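Local coordinates for conserved hypothetical protein NMB0706 (Neisseria meningitidis, PDB 1RV9), which is of unknown function but belongs to the multi-copper polyphenol oxidoreductase laccase (DUF152) family and has an alpha-beta-beta-alpha architecture, at residues A[42-47]-A[51-56]; A[82-87]-A[146-151]; A[228-231]-A[237-240]. All coordinates share one frame; numbering follows the deposited sequence.

In the fold
From the N terminus the three contacts follow one another in series, and none encloses or crosses another. Interaction 1 closes a short bend in the long loop between strand 28-33 and helix 57-71. Interaction 2 spans 58 residues, which include strands 101-104, 110-115, 119-125 and 131-136, and ties 82-87, which runs into edge strand 86-88, to helix 145-153. Interaction 3 pinches the loop between strand 221-224 and helix 239-242. Although distant in sequence, interactions 1 and 3 touch where the Phe237 ring packs on the 42-47 backbone. Interactions 1 and 2 do not touch but share a sulfate, held by His52, His82 and Arg247.

Interaction 1. Residues A[42-47]-A[51-56]; sequences GAYQSL and THVGDN. With SO4 (sulfate ion), chain B.
Tyr44 lies flat on Asp55 in a ring-carboxylate stack that closes the loop leading into helix 57-71. The tight part of the contact is the tyrosine ring itself. One of its faces receives Asp55, whose CB sits 3.7 Å from the centroid of the Tyr44 ring, almost on the ring normal, as a CH-pi contact. With CG of Asp55 turned anti to its own nitrogen (chi1 -167°), the carboxylate spreads over the root of the ring, and Asp55 CG comes within 3.6 Å of Tyr44 CG. The two planes are only 6° apart. This carboxylate is itself well gripped: OD2 is hydrogen-bonded to Ser40 and Asn48, while Asp55 OD1 accepts a 2.6 Å bond, from above the carboxylate plane, from the backbone N of Asn56, the helix N-cap residue. At the far end of the ring, Tyr44 OH donates a short bond of 2.6 Å to Val53 O, which lies at the ring edge; the hydroxyl is tilted 23° from that carbonyl plane. Val53 adds an apolar touch, its CG2 lying 3.7 Å from Tyr44 CE2. The hydroxyl bond thus fixes the far end of the ring while the Asp55 stack covers one face.

The packing thins out toward solvent. Exposed Gly54 merely skirts the hydroxyl, with its backbone C 3.3 Å from Tyr44 OH. His52, also exposed, takes no part in the tyrosine packing and turns to a sulfate, probably from the crystallisation liquor. Val53 CG1 covers one face of that imidazole, and at the ring edge His52 NE2 donates a 2.8 Å hydrogen bond to sulfate O2.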
loop_
_atom_site.group_PDB
_atom_site.type_symbol
_atom_site.label_atom_id
_atom_site.label_comp_id
_atom_site.label_asym_id
_atom_site.label_seq_id
_atom_site.Cartn_x
_atom_site.Cartn_y
_atom_site.Cartn_z
ATOM N N GLY A 42 10.129 0.620 21.532
ATOM C CA GLY A 42 9.902 2.053 21.526
ATOM C C GLY A 42 8.953 2.528 20.448
ATOM O O GLY A 42 7.868 1.979 20.275
ATOM N N ALA A 43 9.371 3.559 19.724
ATOM C CA ALA A 43 8.558 4.139 18.659
ATOM C C ALA A 43 8.313 3.149 17.532
ATOM O O ALA A 43 7.386 3.309 16.747
ATOM C CB ALA A 43 9.246 5.383 18.097
ATOM N N TYR A 44 9.141 2.122 17.447
ATOM C CA TYR A 44 8.997 1.158 16.375
ATOM C C TYR A 44 8.262 -0.015 16.919
ATOM O O TYR A 44 8.228 -1.084 16.303
ATOM C CB TYR A 44 10.372 0.736 15.876
ATOM C CG TYR A 44 11.211 1.915 15.462
ATOM C CD1 TYR A 44 12.186 2.436 16.313
ATOM C CD2 TYR A 44 10.988 2.558 14.242
ATOM C CE1 TYR A 44 12.916 3.570 15.964
ATOM C CE2 TYR A 44 11.716 3.702 13.883
ATOM C CZ TYR A 44 12.674 4.201 14.751
ATOM O OH TYR A 44 13.372 5.339 14.415
ATOM N N GLN A 45 7.580 0.156 18.034
ATOM C CA GLN A 45 7.019 -1.075 18.495
ATOM C C GLN A 45 6.248 -2.097 17.731
ATOM O O GLN A 45 5.091 -1.988 17.248
ATOM C CB GLN A 45 6.438 -0.975 19.904
ATOM C CG GLN A 45 5.198 -0.230 20.300
ATOM C CD GLN A 45 5.218 -0.173 21.814
ATOM O OE1 GLN A 45 5.975 0.608 22.396
ATOM N NE2 GLN A 45 4.463 -1.059 22.463
ATOM N N SER A 46 7.149 -3.079 17.706
ATOM C CA SER A 46 7.282 -4.405 17.272
ATOM C C SER A 46 7.468 -4.805 15.824
ATOM O O SER A 46 8.630 -4.938 15.371
ATOM C CB SER A 46 6.322 -5.204 18.165
ATOM O OG SER A 46 5.447 -6.029 17.505
ATOM N N LEU A 47 6.415 -5.005 15.055
ATOM C CA LEU A 47 6.765 -5.442 13.698
ATOM C C LEU A 47 7.151 -4.413 12.640
ATOM O O LEU A 47 6.500 -4.309 11.608
ATOM C CB LEU A 47 5.734 -6.425 13.137
ATOM C CG LEU A 47 6.149 -7.408 12.034
ATOM C CD1 LEU A 47 7.083 -8.511 12.563
ATOM C CD2 LEU A 47 4.870 -8.057 11.494
ATOM N N THR A 51 13.595 -0.299 6.759
ATOM C CA THR A 51 15.013 -0.129 7.073
ATOM C C THR A 51 15.454 1.324 6.938
ATOM O O THR A 51 16.623 1.645 7.153
ATOM C CB THR A 51 15.895 -0.945 6.117
ATOM O OG1 THR A 51 15.706 -0.469 4.779
ATOM C CG2 THR A 51 15.543 -2.420 6.180
ATOM N N HIS A 52 14.515 2.195 6.588
ATOM C CA HIS A 52 14.805 3.611 6.372
ATOM C C HIS A 52 14.181 4.545 7.404
ATOM O O HIS A 52 14.067 5.748 7.156
ATOM C CB HIS A 52 14.294 4.014 4.988
ATOM C CG HIS A 52 12.806 3.889 4.840
ATOM N ND1 HIS A 52 12.140 2.689 4.985
ATOM C CD2 HIS A 52 11.854 4.816 4.582
ATOM C CE1 HIS A 52 10.844 2.884 4.822
ATOM N NE2 HIS A 52 10.643 4.166 4.576
ATOM N N VAL A 53 13.790 4.014 8.556
ATOM C CA VAL A 53 13.144 4.846 9.560
ATOM C C VAL A 53 13.883 5.037 10.885
ATOM O O VAL A 53 13.322 5.589 11.834
ATOM C CB VAL A 53 11.706 4.342 9.833
ATOM C CG1 VAL A 53 10.874 4.447 8.552
ATOM C CG2 VAL A 53 11.732 2.891 10.310
ATOM N N GLY A 54 15.135 4.591 10.943
ATOM C CA GLY A 54 15.931 4.768 12.150
ATOM C C GLY A 54 15.903 3.671 13.200
ATOM O O GLY A 54 16.425 3.856 14.304
ATOM N N ASP A 55 15.309 2.530 12.866
ATOM C CA ASP A 55 15.218 1.405 13.795
ATOM C C ASP A 55 16.522 0.605 13.754
ATOM O O ASP A 55 17.370 0.835 12.892
ATOM C CB ASP A 55 14.028 0.517 13.397
ATOM C CG ASP A 55 13.650 -0.494 14.471
ATOM O OD1 ASP A 55 14.234 -0.465 15.574
ATOM O OD2 ASP A 55 12.749 -1.323 14.210
ATOM N N ASN A 56 16.688 -0.320 14.695
ATOM C CA ASN A 56 17.885 -1.155 14.733
ATOM C C ASN A 56 17.846 -2.090 13.527
ATOM O O ASN A 56 16.880 -2.825 13.337
ATOM C CB ASN A 56 17.923 -1.966 16.034
ATOM C CG ASN A 56 19.104 -2.918 16.098
ATOM O OD1 ASN A 56 19.108 -3.969 15.457
ATOM N ND2 ASN A 56 20.122 -2.548 16.868
HETATM S S SO4 B . 8.400 7.492 3.866
HETATM O O1 SO4 B . 9.569 8.384 3.725
HETATM O O2 SO4 B . 8.810 6.248 4.547
HETATM O O3 SO4 B . 7.362 8.167 4.662
HETATM O O4 SO4 B . 7.869 7.161 2.533
#

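Interaction 2. Residues A[82-87]-A[146-151]. With SO4 (sulfate ion), chain B.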
loop_
_atom_site.group_PDB
_atom_site.type_symbol
_atom_site.label_atom_id
_atom_site.label_comp_id
_atom_site.label_asym_id
_atom_site.label_seq_id
_atom_site.Cartn_x
_atom_site.Cartn_y
_atom_site.Cartn_z
ATOM N N HIS A 82 8.347 7.382 -3.513
ATOM C CA HIS A 82 7.138 8.115 -3.874
ATOM C C HIS A 82 7.062 8.451 -5.358
ATOM O O HIS A 82 6.571 9.513 -5.756
ATOM C CB HIS A 82 7.035 9.374 -3.012
ATOM C CG HIS A 82 6.763 9.080 -1.570
ATOM N ND1 HIS A 82 5.487 8.982 -1.059
ATOM C CD2 HIS A 82 7.601 8.802 -0.541
ATOM C CE1 HIS A 82 5.549 8.657 0.221
ATOM N NE2 HIS A 82 6.821 8.542 0.558
ATOM N N SER A 83 7.550 7.515 -6.164
ATOM C CA SER A 83 7.555 7.627 -7.615
ATOM C C SER A 83 6.329 6.900 -8.145
ATOM O O SER A 83 5.474 6.444 -7.381
ATOM C CB SER A 83 8.798 6.946 -8.193
ATOM O OG SER A 83 8.675 5.530 -8.102
ATOM N N THR A 84 6.255 6.786 -9.463
ATOM C CA THR A 84 5.159 6.077 -10.114
ATOM C C THR A 84 5.773 4.896 -10.862
ATOM O O THR A 84 5.157 4.322 -11.759
ATOM C CB THR A 84 4.422 6.980 -11.124
ATOM O OG1 THR A 84 5.338 7.410 -12.140
ATOM C CG2 THR A 84 3.832 8.197 -10.420
ATOM N N VAL A 85 6.991 4.530 -10.468
ATOM C CA VAL A 85 7.720 3.439 -11.107
ATOM C C VAL A 85 7.293 2.053 -10.643
ATOM O O VAL A 85 7.229 1.773 -9.443
ATOM C CB VAL A 85 9.244 3.599 -10.886
ATOM C CG1 VAL A 85 10.009 2.464 -11.562
ATOM C CG2 VAL A 85 9.697 4.939 -11.441
ATOM N N VAL A 86 7.012 1.196 -11.619
ATOM C CA VAL A 86 6.585 -0.178 -11.379
ATOM C C VAL A 86 7.663 -1.128 -11.889
ATOM O O VAL A 86 8.207 -0.931 -12.977
ATOM C CB VAL A 86 5.280 -0.493 -12.147
ATOM C CG1 VAL A 86 4.786 -1.888 -11.791
ATOM C CG2 VAL A 86 4.225 0.559 -11.844
ATOM N N VAL A 87 7.977 -2.152 -11.102
ATOM C CA VAL A 87 8.975 -3.138 -11.495
ATOM C C VAL A 87 8.396 -4.543 -11.399
ATOM O O VAL A 87 7.331 -4.743 -10.818
ATOM C CB VAL A 87 10.222 -3.088 -10.586
ATOM C CG1 VAL A 87 10.881 -1.724 -10.682
ATOM C CG2 VAL A 87 9.834 -3.399 -9.142
ATOM N N LEU A 146 -1.009 4.088 -9.710
ATOM C CA LEU A 146 -2.018 3.044 -9.880
ATOM C C LEU A 146 -2.233 2.732 -11.360
ATOM O O LEU A 146 -2.299 1.563 -11.752
ATOM C CB LEU A 146 -3.339 3.449 -9.219
ATOM C CG LEU A 146 -3.278 3.669 -7.699
ATOM C CD1 LEU A 146 -4.683 3.820 -7.143
ATOM C CD2 LEU A 146 -2.588 2.491 -7.022
ATOM N N GLN A 147 -2.331 3.773 -12.182
ATOM C CA GLN A 147 -2.521 3.575 -13.616
ATOM C C GLN A 147 -1.351 2.798 -14.211
ATOM O O GLN A 147 -1.550 1.915 -15.045
ATOM C CB GLN A 147 -2.675 4.919 -14.344
ATOM C CG GLN A 147 -3.918 5.716 -13.960
ATOM C CD GLN A 147 -3.663 6.699 -12.834
ATOM O OE1 GLN A 147 -3.110 6.340 -11.793
ATOM N NE2 GLN A 147 -4.073 7.946 -13.034
ATOM N N ASN A 148 -0.131 3.115 -13.781
ATOM C CA ASN A 148 1.046 2.416 -14.295
ATOM C C ASN A 148 1.071 0.959 -13.841
ATOM O O ASN A 148 1.521 0.077 -14.576
ATOM C CB ASN A 148 2.335 3.114 -13.849
ATOM C CG ASN A 148 2.496 4.487 -14.463
ATOM O OD1 ASN A 148 1.843 4.812 -15.456
ATOM N ND2 ASN A 148 3.376 5.296 -13.886
ATOM N N THR A 149 0.594 0.703 -12.628
ATOM C CA THR A 149 0.566 -0.662 -12.113
ATOM C C THR A 149 -0.434 -1.487 -12.917
ATOM O O THR A 149 -0.143 -2.605 -13.339
ATOM C CB THR A 149 0.177 -0.678 -10.627
ATOM O OG1 THR A 149 1.157 0.055 -9.880
ATOM C CG2 THR A 149 0.109 -2.117 -10.102
ATOM N N ILE A 150 -1.614 -0.919 -13.133
ATOM C CA ILE A 150 -2.658 -1.586 -13.899
ATOM C C ILE A 150 -2.136 -1.959 -15.286
ATOM O O ILE A 150 -2.354 -3.074 -15.767
ATOM C CB ILE A 150 -3.891 -0.658 -14.025
ATOM C CG1 ILE A 150 -4.590 -0.553 -12.667
ATOM C CG2 ILE A 150 -4.841 -1.169 -15.101
ATOM C CD1 ILE A 150 -5.592 0.579 -12.573
ATOM N N ALA A 151 -1.435 -1.027 -15.923
ATOM C CA ALA A 151 -0.890 -1.268 -17.252
ATOM C C ALA A 151 0.138 -2.392 -17.248
ATOM O O ALA A 151 0.150 -3.240 -18.145
ATOM C CB ALA A 151 -0.254 0.006 -17.796
HETATM S S SO4 B . 8.400 7.492 3.866
HETATM O O1 SO4 B . 9.569 8.384 3.725
HETATM O O2 SO4 B . 8.810 6.248 4.547
HETATM O O3 SO4 B . 7.362 8.167 4.662
HETATM O O4 SO4 B . 7.869 7.161 2.533
#
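Asn148, on helix 145-153, reaches across to Thr84 and Val86 where the chain enters edge strand 86-88 of the six-stranded sheet, a helix-on-sheet contact of the alpha-beta-beta-alpha fold. Its CB meets two neighbours: Val86 CG2 at 3.8 Å from Asn148 CB, and Thr84 O at about the same range. CG stands anti to the carbonyl carbon (chi1 -67°), which swings the amide toward the Thr84 carbonyl, N-H first. At the tip, Asn148 ND2 gives Thr84 O a hydrogen bond of 2.9 Å that is nearly straight (169°), with the acceptor close to the amide plane. Thr84 OG1 lies nearby, but its angle is too poor for a bond.

Alongside, Val86 CG2 packs 3.7 Å from Thr149 OG1, the two side chains crossing at about a right angle; the polar partner of this hydroxyl is Val145 O one turn back. Val86 also rests on Ala101 and Val103. Upstream, Ser83 OG accepts from Val85 N in an ST turn and is hydrogen-bonded to Asp100. Asp100, Cys118 and His135 have the geometry of a possible, unconfirmed Cys-His-Asp triad. His82, edge-to-face with His135, donates from NE2 to O4 of a sulfate, 2.6 Å away.

Interaction 3. Residues A[228-231]-A[237-240]; sequences CTVL and FSYR
Val230 and Ser238 meet where the loop after strand 221-224 folds back on the start of helix 239-242. Val230 points CG1 anti to its nitrogen, bringing the other methyl, CG2, against the serine hydroxyl: Val230 CG2 lies 3.3 Å from Ser238 OG, a close fit. Val230 CG2 also lies 3.9 Å from Arg240 CB. There the two side chains run at a slant, and the arginine, bent at chi2 (65°), leads its guanidinium away from the contact. Thr229 and Ser238 both turn their CB toward the opposite segment, yet their hydroxyls stay 4.4 Å apart, from Thr229 OG1 to Ser238 OG. Ser238 CB instead rests on the backbone, 3.6 Å from Thr229 O, and Thr229 CB faces Phe237 O at 3.8 Å. The CB of Phe237 points away from 228-231, and its ring packs on Met248 and Thr245.

No hydrogen bond crosses directly between the segments. Asp117 joins them instead: its OD1 is hydrogen-bonded to both Thr229 OG1 and Ser238 OG, and its OD2 to Arg240 N. Ser238 OG also caps the backbone N of Arg241; NH1 of that arginine is hydrogen-bonded to Thr229 O and Val230 O. The chemistry therefore implies a mostly van der Waals interface, held together by a shared carboxylate, in which buried Phe237 O finds no polar partner.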
loop_
_atom_site.group_PDB
_atom_site.type_symbol
_atom_site.label_atom_id
_atom_site.label_comp_id
_atom_site.label_asym_id
_atom_site.label_seq_id
_atom_site.Cartn_x
_atom_site.Cartn_y
_atom_site.Cartn_z
ATOM N N CYS A 228 -8.155 3.261 9.734
ATOM C CA CYS A 228 -7.518 4.562 9.882
ATOM C C CYS A 228 -6.277 4.252 10.697
ATOM O O CYS A 228 -6.365 3.845 11.856
ATOM C CB CYS A 228 -8.364 5.580 10.645
ATOM S SG CYS A 228 -7.426 7.130 10.871
ATOM N N THR A 229 -5.116 4.420 10.081
ATOM C CA THR A 229 -3.864 4.141 10.758
ATOM C C THR A 229 -3.639 5.039 11.972
ATOM O O THR A 229 -2.957 4.649 12.916
ATOM C CB THR A 229 -2.686 4.291 9.789
ATOM O OG1 THR A 229 -2.764 5.564 9.135
ATOM C CG2 THR A 229 -2.722 3.191 8.742
ATOM N N VAL A 230 -4.216 6.237 11.955
ATOM C CA VAL A 230 -4.049 7.154 13.079
ATOM C C VAL A 230 -4.896 6.735 14.280
ATOM O O VAL A 230 -4.402 6.666 15.407
ATOM C CB VAL A 230 -4.416 8.603 12.680
ATOM C CG1 VAL A 230 -4.446 9.498 13.911
ATOM C CG2 VAL A 230 -3.400 9.132 11.683
ATOM N N LEU A 231 -6.168 6.445 14.033
ATOM C CA LEU A 231 -7.083 6.047 15.097
ATOM C C LEU A 231 -6.768 4.691 15.728
ATOM O O LEU A 231 -6.870 4.528 16.942
ATOM C CB LEU A 231 -8.523 6.046 14.569
ATOM C CG LEU A 231 -9.630 5.630 15.544
ATOM C CD1 LEU A 231 -9.617 6.541 16.762
ATOM C CD2 LEU A 231 -10.980 5.702 14.841
ATOM N N PHE A 237 1.115 1.415 12.615
ATOM C CA PHE A 237 2.102 2.473 12.795
ATOM C C PHE A 237 1.507 3.680 12.069
ATOM O O PHE A 237 0.750 3.520 11.103
ATOM C CB PHE A 237 3.424 2.121 12.107
ATOM C CG PHE A 237 4.179 0.992 12.746
ATOM C CD1 PHE A 237 4.693 1.118 14.033
ATOM C CD2 PHE A 237 4.433 -0.177 12.036
ATOM C CE1 PHE A 237 5.457 0.099 14.601
ATOM C CE2 PHE A 237 5.194 -1.202 12.593
ATOM C CZ PHE A 237 5.708 -1.063 13.879
ATOM N N SER A 238 1.855 4.881 12.520
ATOM C CA SER A 238 1.361 6.102 11.895
ATOM C C SER A 238 2.355 7.243 12.031
ATOM O O SER A 238 2.733 7.623 13.142
ATOM C CB SER A 238 0.032 6.532 12.517
ATOM O OG SER A 238 -0.371 7.794 12.005
ATOM N N TYR A 239 2.779 7.788 10.898
ATOM C CA TYR A 239 3.712 8.900 10.910
ATOM C C TYR A 239 3.022 10.145 11.459
ATOM O O TYR A 239 3.603 10.898 12.242
ATOM C CB TYR A 239 4.236 9.176 9.496
ATOM C CG TYR A 239 5.108 10.405 9.413
ATOM C CD1 TYR A 239 4.549 11.668 9.214
ATOM C CD2 TYR A 239 6.484 10.317 9.597
ATOM C CE1 TYR A 239 5.340 12.813 9.208
ATOM C CE2 TYR A 239 7.284 11.456 9.594
ATOM C CZ TYR A 239 6.704 12.697 9.400
ATOM O OH TYR A 239 7.488 13.827 9.416
ATOM N N ARG A 240 1.780 10.362 11.041
ATOM C CA ARG A 240 1.022 11.518 11.499
ATOM C C ARG A 240 0.902 11.509 13.015
ATOM O O ARG A 240 1.003 12.548 13.669
ATOM C CB ARG A 240 -0.385 11.517 10.894
ATOM C CG ARG A 240 -1.269 12.647 11.419
ATOM C CD ARG A 240 -0.719 14.006 11.001
ATOM N NE ARG A 240 -1.391 15.121 11.666
ATOM C CZ ARG A 240 -1.104 15.552 12.892
ATOM N NH1 ARG A 240 -0.152 14.964 13.606
ATOM N NH2 ARG A 240 -1.764 16.583 13.403
#